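Local coordinates for CAIP (Helicobacter cinaedi, PDB 5LBH), which probably takes up and oxidises iron as a dodecameric Dps-like mini-ferritin, and promotes the differentiation of macrophages into foam cells as an antigen, at residues A[6-11]-A[108-113]; A[12-17]-A[77-82]; A[95-100]-A[139-144]. All coordinates share one frame; numbering follows the deposited sequence.

Contact 1. Residues A[6-11]-A[108-113]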
loop_
_atom_site.group_PDB
_atom_site.type_symbol
_atom_site.label_atom_id
_atom_site.label_comp_id
_atom_site.label_asym_id
_atom_site.label_seq_id
_atom_site.Cartn_x
_atom_site.Cartn_y
_atom_site.Cartn_z
ATOM N N GLU A 6 30.047 -29.479 7.256
ATOM C CA GLU A 6 30.483 -29.392 8.646
ATOM C C GLU A 6 30.526 -27.945 9.117
ATOM O O GLU A 6 30.151 -27.642 10.250
ATOM C CB GLU A 6 31.846 -30.070 8.815
ATOM C CG GLU A 6 31.829 -31.585 8.513
ATOM C CD GLU A 6 33.229 -32.200 8.256
ATOM O OE1 GLU A 6 33.307 -33.403 7.894
ATOM O OE2 GLU A 6 34.252 -31.483 8.392
ATOM N N LEU A 7 30.972 -27.032 8.260
ATOM C CA LEU A 7 30.989 -25.622 8.650
ATOM C C LEU A 7 29.574 -25.064 8.753
ATOM O O LEU A 7 29.284 -24.265 9.650
ATOM C CB LEU A 7 31.844 -24.815 7.671
ATOM C CG LEU A 7 33.335 -24.744 8.012
ATOM C CD1 LEU A 7 34.129 -24.177 6.860
ATOM C CD2 LEU A 7 33.537 -23.854 9.239
ATOM N N LEU A 8 28.688 -25.468 7.838
ATOM C CA LEU A 8 27.299 -25.029 7.888
ATOM C C LEU A 8 26.602 -25.440 9.189
ATOM O O LEU A 8 25.878 -24.631 9.780
ATOM C CB LEU A 8 26.536 -25.571 6.684
ATOM C CG LEU A 8 26.761 -24.969 5.296
ATOM C CD1 LEU A 8 26.086 -25.873 4.262
ATOM C CD2 LEU A 8 26.278 -23.518 5.175
ATOM N N LYS A 9 26.768 -26.698 9.643
ATOM C CA LYS A 9 26.067 -27.084 10.876
ATOM C C LYS A 9 26.705 -26.454 12.099
ATOM O O LYS A 9 26.025 -26.232 13.106
ATOM C CB LYS A 9 25.956 -28.595 11.078
ATOM C CG LYS A 9 26.008 -29.461 9.882
ATOM C CD LYS A 9 25.481 -30.842 10.221
ATOM C CE LYS A 9 26.036 -31.324 11.549
ATOM N NZ LYS A 9 25.354 -32.581 11.985
ATOM N N GLN A 10 27.999 -26.160 12.037
ATOM C CA GLN A 10 28.610 -25.391 13.110
ATOM C C GLN A 10 27.981 -23.995 13.184
ATOM O O GLN A 10 27.584 -23.532 14.263
ATOM C CB GLN A 10 30.129 -25.335 12.896
ATOM C CG GLN A 10 30.879 -24.554 13.962
ATOM C CD GLN A 10 30.858 -25.249 15.305
ATOM O OE1 GLN A 10 31.072 -26.455 15.397
ATOM N NE2 GLN A 10 30.568 -24.502 16.345
ATOM N N ILE A 11 27.835 -23.330 12.033
ATOM C CA ILE A 11 27.124 -22.049 11.991
ATOM C C ILE A 11 25.710 -22.204 12.560
ATOM O O ILE A 11 25.221 -21.349 13.308
ATOM C CB ILE A 11 27.081 -21.519 10.543
ATOM C CG1 ILE A 11 28.498 -21.283 9.986
ATOM C CG2 ILE A 11 26.232 -20.262 10.473
ATOM C CD1 ILE A 11 28.604 -20.270 8.944
ATOM N N THR A 108 33.871 -16.702 6.680
ATOM C CA THR A 108 35.025 -16.608 5.795
ATOM C C THR A 108 35.558 -17.986 5.442
ATOM O O THR A 108 35.803 -18.285 4.270
ATOM C CB THR A 108 36.116 -15.762 6.443
ATOM O OG1 THR A 108 35.568 -14.492 6.822
ATOM C CG2 THR A 108 37.290 -15.586 5.503
ATOM N N GLU A 109 35.728 -18.851 6.438
ATOM C CA GLU A 109 36.268 -20.161 6.130
ATOM C C GLU A 109 35.274 -20.990 5.321
ATOM O O GLU A 109 35.678 -21.747 4.437
ATOM C CB GLU A 109 36.702 -20.862 7.416
ATOM C CG GLU A 109 37.385 -22.211 7.169
ATOM C CD GLU A 109 38.607 -22.116 6.207
ATOM O OE1 GLU A 109 39.261 -21.038 6.161
ATOM O OE2 GLU A 109 38.885 -23.121 5.503
ATOM N N LEU A 110 33.975 -20.813 5.561
ATOM C CA LEU A 110 32.968 -21.453 4.717
ATOM C C LEU A 110 33.108 -21.035 3.259
ATOM O O LEU A 110 32.988 -21.867 2.353
ATOM C CB LEU A 110 31.565 -21.110 5.225
ATOM C CG LEU A 110 30.361 -21.532 4.370
ATOM C CD1 LEU A 110 30.303 -23.027 4.165
ATOM C CD2 LEU A 110 29.055 -21.021 4.964
ATOM N N SER A 111 33.336 -19.749 3.007
ATOM C CA SER A 111 33.465 -19.287 1.626
ATOM C C SER A 111 34.700 -19.897 0.948
ATOM O O SER A 111 34.631 -20.365 -0.196
ATOM C CB SER A 111 33.503 -17.755 1.600
ATOM O OG SER A 111 33.553 -17.275 0.273
ATOM N N ALA A 112 35.837 -19.899 1.643
ATOM C CA ALA A 112 37.057 -20.473 1.085
ATOM C C ALA A 112 36.894 -21.959 0.794
ATOM O O ALA A 112 37.303 -22.439 -0.268
ATOM C CB ALA A 112 38.228 -20.267 2.041
ATOM N N GLN A 113 36.294 -22.699 1.724
ATOM C CA GLN A 113 36.145 -24.135 1.536
ATOM C C GLN A 113 35.167 -24.428 0.413
ATOM O O GLN A 113 35.417 -25.302 -0.426
ATOM C CB GLN A 113 35.648 -24.790 2.825
ATOM C CG GLN A 113 36.700 -24.926 3.908
ATOM C CD GLN A 113 37.786 -25.931 3.562
ATOM O OE1 GLN A 113 37.611 -26.787 2.681
ATOM N NE2 GLN A 113 38.925 -25.820 4.244
#
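Leu7 and Leu110 join the first long helix of the ferritin-like four-helix bundle to its third, 4-28 to 89-116. The two short axes come within 9.9 Å of each other, and their directions differ by 160°, a nearly antiparallel pair. The well-packed side lies toward the bundle interior. There Leu110 sends CG anti to its own backbone N (chi1 172°), which carries both methyls across to helix 4-28. Leu110 CD2 meets Leu8 CD2 at 3.7 Å. The same Leu110 CD2 reaches Ile11 CD1 at 4.1 Å, the side chains of Ile11 and Leu110 meeting at about a right angle. All three residues are buried: Leu8 and Ile11 go on to touch Val55 of helix 34-61, and Leu110 rests on Ala126 of helix 120-144, so the cluster draws on all four long helices. The side chain of Leu8 is about 14 Å from a bound iron(III) ion.

The other side faces partly to solvent; its residues are less buried, although the fit of Leu7 is close. Here Leu7 lays CD1 on the backbone of the facing helix, 3.6 Å from Leu110 N. The aliphatic stems of Glu109 and Gln113 lie beside this methyl, with Gln113 CG 4.0 Å from Leu7 CD1. Both chains bend at chi2, and their polar ends pair along their own helix, one turn apart. Gln113 NE2 donates to Glu109 OE2 at 3.0 Å with an N-H...O angle of 149°, reaching the oxygen nearly along its C-O axis.

Contact 2. Residues A[12-17]-A[77-82]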
loop_
_atom_site.group_PDB
_atom_site.type_symbol
_atom_site.label_atom_id
_atom_site.label_comp_id
_atom_site.label_asym_id
_atom_site.label_seq_id
_atom_site.Cartn_x
_atom_site.Cartn_y
_atom_site.Cartn_z
ATOM N N GLN A 12 25.033 -23.299 12.205
ATOM C CA GLN A 12 23.685 -23.546 12.693
ATOM C C GLN A 12 23.649 -23.595 14.219
ATOM O O GLN A 12 22.831 -22.918 14.856
ATOM C CB GLN A 12 23.150 -24.846 12.092
ATOM C CG GLN A 12 21.687 -25.096 12.392
ATOM C CD GLN A 12 21.271 -26.539 12.198
ATOM O OE1 GLN A 12 22.067 -27.378 11.794
ATOM N NE2 GLN A 12 20.014 -26.836 12.495
ATOM N N ALA A 13 24.544 -24.386 14.824
ATOM C CA ALA A 13 24.525 -24.548 16.274
ATOM C C ALA A 13 24.846 -23.239 16.987
ATOM O O ALA A 13 24.202 -22.893 17.987
ATOM C CB ALA A 13 25.494 -25.653 16.693
ATOM N N ASP A 14 25.846 -22.505 16.502
ATOM C CA ASP A 14 26.170 -21.240 17.145
ATOM C C ASP A 14 25.072 -20.207 16.925
ATOM O O ASP A 14 24.855 -19.354 17.799
ATOM C CB ASP A 14 27.522 -20.725 16.653
ATOM C CG ASP A 14 28.689 -21.608 17.101
ATOM O OD1 ASP A 14 28.785 -21.992 18.300
ATOM O OD2 ASP A 14 29.522 -21.924 16.231
ATOM N N ALA A 15 24.379 -20.251 15.770
ATOM C CA ALA A 15 23.251 -19.338 15.559
ATOM C C ALA A 15 22.152 -19.578 16.587
ATOM O O ALA A 15 21.579 -18.622 17.123
ATOM C CB ALA A 15 22.677 -19.457 14.147
ATOM N N SER A 16 21.832 -20.845 16.872
ATOM C CA SER A 16 20.740 -21.093 17.812
ATOM C C SER A 16 21.110 -20.646 19.221
ATOM O O SER A 16 20.247 -20.163 19.955
ATOM C CB SER A 16 20.301 -22.568 17.802
ATOM O OG SER A 16 21.255 -23.439 18.369
ATOM N N VAL A 17 22.379 -20.779 19.610
ATOM C CA VAL A 17 22.795 -20.299 20.926
ATOM C C VAL A 17 22.817 -18.776 20.962
ATOM O O VAL A 17 22.353 -18.161 21.921
ATOM C CB VAL A 17 24.153 -20.913 21.308
ATOM C CG1 VAL A 17 24.709 -20.269 22.581
ATOM C CG2 VAL A 17 23.999 -22.436 21.479
ATOM N N ALA A 77 27.862 -26.164 19.831
ATOM C CA ALA A 77 28.065 -24.726 19.823
ATOM C C ALA A 77 29.394 -24.376 20.471
ATOM O O ALA A 77 29.766 -24.938 21.502
ATOM C CB ALA A 77 26.931 -24.031 20.565
ATOM N N LYS A 78 30.128 -23.465 19.843
ATOM C CA LYS A 78 31.288 -22.894 20.505
ATOM C C LYS A 78 30.980 -21.571 21.184
ATOM O O LYS A 78 31.706 -21.184 22.108
ATOM C CB LYS A 78 32.435 -22.712 19.512
ATOM C CG LYS A 78 32.884 -24.030 18.946
ATOM C CD LYS A 78 34.288 -23.967 18.409
ATOM C CE LYS A 78 34.743 -25.358 17.988
ATOM N NZ LYS A 78 36.239 -25.419 17.827
ATOM N N ILE A 79 29.928 -20.871 20.759
ATOM C CA ILE A 79 29.537 -19.646 21.441
ATOM C C ILE A 79 29.005 -20.001 22.819
ATOM O O ILE A 79 28.189 -20.919 22.964
ATOM C CB ILE A 79 28.513 -18.868 20.600
ATOM C CG1 ILE A 79 29.252 -18.183 19.462
ATOM C CG2 ILE A 79 27.779 -17.818 21.437
ATOM C CD1 ILE A 79 28.418 -17.373 18.620
ATOM N N LYS A 80 29.482 -19.291 23.841
ATOM C CA LYS A 80 29.127 -19.612 25.218
ATOM C C LYS A 80 27.774 -19.018 25.566
ATOM O O LYS A 80 27.439 -17.917 25.129
ATOM C CB LYS A 80 30.180 -19.076 26.191
ATOM C CG LYS A 80 31.613 -19.501 25.885
ATOM C CD LYS A 80 31.922 -20.885 26.408
ATOM C CE LYS A 80 33.389 -21.261 26.145
ATOM N NZ LYS A 80 34.353 -20.275 26.738
ATOM N N GLU A 81 26.989 -19.758 26.343
ATOM C CA GLU A 81 25.766 -19.198 26.896
ATOM C C GLU A 81 26.084 -18.217 28.020
ATOM O O GLU A 81 27.163 -18.243 28.614
ATOM C CB GLU A 81 24.821 -20.306 27.363
ATOM C CG GLU A 81 24.181 -21.026 26.177
ATOM C CD GLU A 81 22.919 -21.807 26.524
ATOM O OE1 GLU A 81 23.031 -22.878 27.168
ATOM O OE2 GLU A 81 21.807 -21.305 26.181
ATOM N N GLU A 82 25.158 -17.290 28.249
ATOM C CA GLU A 82 25.319 -16.223 29.227
ATOM C C GLU A 82 24.296 -16.359 30.353
ATOM O O GLU A 82 23.083 -16.274 30.113
ATOM C CB GLU A 82 25.214 -14.854 28.550
ATOM C CG GLU A 82 25.310 -13.670 29.499
ATOM C CD GLU A 82 26.573 -13.676 30.339
ATOM O OE1 GLU A 82 26.648 -14.473 31.292
ATOM O OE2 GLU A 82 27.490 -12.875 30.067
HETATM O O HOH W 1 22.071 -18.872 25.243
#
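Asp14 and the backbone of Lys78 and Ile79 make the polar part of this contact, in which the first long helix of the Dps-type bundle holds the loop that follows the short helix 70-76. Asp14 OD1 accepts two hydrogen bonds. Ile79 N donates to Asp14 OD1 at 2.9 Å with a nearly straight N-H...O angle of 166°, coming from above the carboxylate plane. Lys78 N uses the syn lone pair of the same oxygen; its modelled 2.5 Å from Asp14 OD1 is doubtful as an exact length. With CG turned beside its backbone N (chi1 -67°), Asp14 brings its carboxylate to the loop, and its OD2 is bound by Tyr102 OH and Gln10 NE2. Both oxygens of this buried carboxylate have partners, which should limit its rotation.

Apolar contacts centre on Val17, whose two methyls diverge. Val17 CG2 meets Ala77 CB at 3.5 Å, where the chain has just left helix 70-76. Val17 CG1 lies 3.7 Å from Glu81 CG and also touches Ile79 CG2. Ile79 CD1 also packs on Asp14 CB at 4.0 Å.

Intersubunit and water-mediated bonds belong to Glu81. Its carboxylate binds Leu70 N and Ala71 N, at the start of helix 70-76 of a neighbouring subunit. A water 2.6 Å from Glu81 OE2 also lies within a long, weak reach of Val17 O.

The loop thus runs across the outside of helix 4-28, with Ile79 also against Tyr102 and Phe103 of helix 89-116, before the chain enters strand 87-88, which pairs in parallel with 29-30.

Contact 3. Residues A[95-100]-A[139-144]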
loop_
_atom_site.group_PDB
_atom_site.type_symbol
_atom_site.label_atom_id
_atom_site.label_comp_id
_atom_site.label_asym_id
_atom_site.label_seq_id
_atom_site.Cartn_x
_atom_site.Cartn_y
_atom_site.Cartn_z
ATOM N N ALA A 95 29.785 -7.567 23.854
ATOM C CA ALA A 95 29.396 -8.965 23.705
ATOM C C ALA A 95 29.082 -9.275 22.245
ATOM O O ALA A 95 29.555 -10.279 21.701
ATOM C CB ALA A 95 28.197 -9.293 24.590
ATOM N N VAL A 96 28.335 -8.390 21.580
ATOM C CA VAL A 96 27.912 -8.642 20.209
ATOM C C VAL A 96 29.097 -8.524 19.256
ATOM O O VAL A 96 29.228 -9.304 18.308
ATOM C CB VAL A 96 26.772 -7.675 19.826
ATOM C CG1 VAL A 96 26.609 -7.574 18.290
ATOM C CG2 VAL A 96 25.480 -8.033 20.544
ATOM N N LEU A 97 29.971 -7.540 19.477
ATOM C CA LEU A 97 31.148 -7.400 18.623
ATOM C C LEU A 97 32.021 -8.650 18.689
ATOM O O LEU A 97 32.434 -9.179 17.655
ATOM C CB LEU A 97 31.959 -6.160 19.022
ATOM C CG LEU A 97 33.294 -5.880 18.309
ATOM C CD1 LEU A 97 33.091 -5.681 16.797
ATOM C CD2 LEU A 97 34.039 -4.685 18.898
ATOM N N ALA A 98 32.246 -9.184 19.895
ATOM C CA ALA A 98 33.091 -10.367 20.020
ATOM C C ALA A 98 32.495 -11.556 19.274
ATOM O O ALA A 98 33.201 -12.253 18.536
ATOM C CB ALA A 98 33.306 -10.718 21.488
ATOM N N ASP A 99 31.190 -11.787 19.424
ATOM C CA ASP A 99 30.579 -12.907 18.714
ATOM C C ASP A 99 30.534 -12.678 17.208
ATOM O O ASP A 99 30.635 -13.644 16.445
ATOM C CB ASP A 99 29.181 -13.206 19.262
ATOM C CG ASP A 99 29.225 -13.962 20.592
ATOM O OD1 ASP A 99 30.301 -14.470 20.952
ATOM O OD2 ASP A 99 28.183 -14.073 21.263
ATOM N N TYR A 100 30.379 -11.425 16.765
ATOM C CA TYR A 100 30.399 -11.121 15.333
ATOM C C TYR A 100 31.751 -11.449 14.706
ATOM O O TYR A 100 31.820 -11.878 13.550
ATOM C CB TYR A 100 30.074 -9.650 15.088
ATOM C CG TYR A 100 28.621 -9.343 15.008
ATOM C CD1 TYR A 100 27.673 -10.306 15.302
ATOM C CD2 TYR A 100 28.193 -8.112 14.579
ATOM C CE1 TYR A 100 26.329 -10.030 15.211
ATOM C CE2 TYR A 100 26.855 -7.823 14.481
ATOM C CZ TYR A 100 25.929 -8.782 14.797
ATOM O OH TYR A 100 24.592 -8.482 14.704
ATOM N N MET A 139 30.552 -0.637 12.462
ATOM C CA MET A 139 29.666 0.280 13.161
ATOM C C MET A 139 29.804 0.130 14.673
ATOM O O MET A 139 29.804 1.128 15.404
ATOM C CB MET A 139 28.226 0.041 12.718
ATOM C CG MET A 139 27.933 0.433 11.265
ATOM S SD MET A 139 26.199 0.090 10.850
ATOM C CE MET A 139 26.088 0.916 9.276
ATOM N N LEU A 140 29.962 -1.110 15.156
ATOM C CA LEU A 140 30.123 -1.329 16.592
ATOM C C LEU A 140 31.450 -0.769 17.088
ATOM O O LEU A 140 31.517 -0.210 18.190
ATOM C CB LEU A 140 30.021 -2.815 16.924
ATOM C CG LEU A 140 28.622 -3.429 16.995
ATOM C CD1 LEU A 140 28.689 -4.964 16.906
ATOM C CD2 LEU A 140 27.927 -3.012 18.250
ATOM N N LYS A 141 32.521 -0.911 16.294
ATOM C CA LYS A 141 33.794 -0.314 16.687
ATOM C C LYS A 141 33.703 1.206 16.729
ATOM O O LYS A 141 34.259 1.841 17.633
ATOM C CB LYS A 141 34.913 -0.744 15.747
ATOM C CG LYS A 141 35.370 -2.173 15.919
ATOM C CD LYS A 141 36.333 -2.518 14.806
ATOM C CE LYS A 141 36.964 -3.870 15.004
ATOM N NZ LYS A 141 37.853 -4.222 13.847
ATOM N N SER A 142 32.984 1.812 15.782
ATOM C CA SER A 142 32.829 3.261 15.831
ATOM C C SER A 142 32.005 3.662 17.042
ATOM O O SER A 142 32.305 4.661 17.701
ATOM C CB SER A 142 32.185 3.777 14.547
ATOM O OG SER A 142 33.075 3.649 13.453
ATOM N N GLN A 143 31.005 2.849 17.389
ATOM C CA GLN A 143 30.148 3.188 18.509
ATOM C C GLN A 143 30.875 3.027 19.839
ATOM O O GLN A 143 30.645 3.813 20.758
ATOM C CB GLN A 143 28.885 2.334 18.447
ATOM C CG GLN A 143 27.947 2.513 19.622
ATOM C CD GLN A 143 26.735 1.614 19.536
ATOM O OE1 GLN A 143 26.555 0.892 18.553
ATOM N NE2 GLN A 143 25.886 1.663 20.559
ATOM N N LEU A 144 31.793 2.068 19.946
ATOM C CA LEU A 144 32.581 1.883 21.163
ATOM C C LEU A 144 33.827 2.759 21.205
ATOM O O LEU A 144 34.440 2.880 22.269
ATOM C CB LEU A 144 32.994 0.410 21.309
ATOM C CG LEU A 144 31.875 -0.612 21.577
ATOM C CD1 LEU A 144 32.305 -2.030 21.206
ATOM C CD2 LEU A 144 31.493 -0.567 23.035
#
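Tyr100 N donates to Val96 O at 2.9 Å, a bond within helix 89-116 that sets two of the residues facing Leu140 one turn apart. In keeping with this spacing, Val96 CG1 lies over the centre of the Tyr100 ring, 3.7 Å above its plane. Across the contact, Leu140 extends CD1 into the angle between them. Leu140 CD1 is 3.6 Å from Val96 CG1. The ring is reached obliquely, with Leu140 CD1 3.9 Å from Tyr100 CD2, and the methyl also approaches Leu97 CB. CG of Leu140 turned beside its backbone N (chi1 -79°) puts the branch there.

The two helices are consecutive in the chain and form the antiparallel hairpin that makes up the second half of the ferritin-like four-helix bundle. Their local axes approach to 10.3 Å, with directions 148° apart. Phe18 of helix 4-28 and Phe48 of helix 34-61 also pack on Tyr100, so its ring sits in the bundle interior.

Toward the surface Leu97 takes over, its CG anti to the backbone N (chi1 176°). Leu97 CD2 meets Leu144 CD1 at 3.9 Å, the two side chains passing obliquely. The same methyl touches the stem of Lys141 at CG, crossing it at about a right angle; from there the extended lysine chain leads outward. On another side of helix 120-144, Met139 and Ser142 pack on Phe34 of a neighbouring subunit.

How the contacts relate
All three contacts lie in one ferritin-like bundle. Contacts 1 and 2 share helix 4-28 on successive turns; their centres are about 15 Å apart and they touch where Gln10 NE2 packs on Lys78 CG. Contacts 1 and 3 share helix 89-116 but sit about 22 Å apart between centres, toward different ends of it, without touching. Contact 2, about 18 Å from contact 3 between centres, meets it through Ile79 CG2 and Asp99 OD2. Along the chain, contact 2 falls within the span of contact 1 and closes before contact 3 begins, whereas contacts 1 and 3 interleave. Together they tie helix 4-28 to 89-116, 89-116 to 120-144, and the outer loop to the bundle that builds the twelve-subunit assembly.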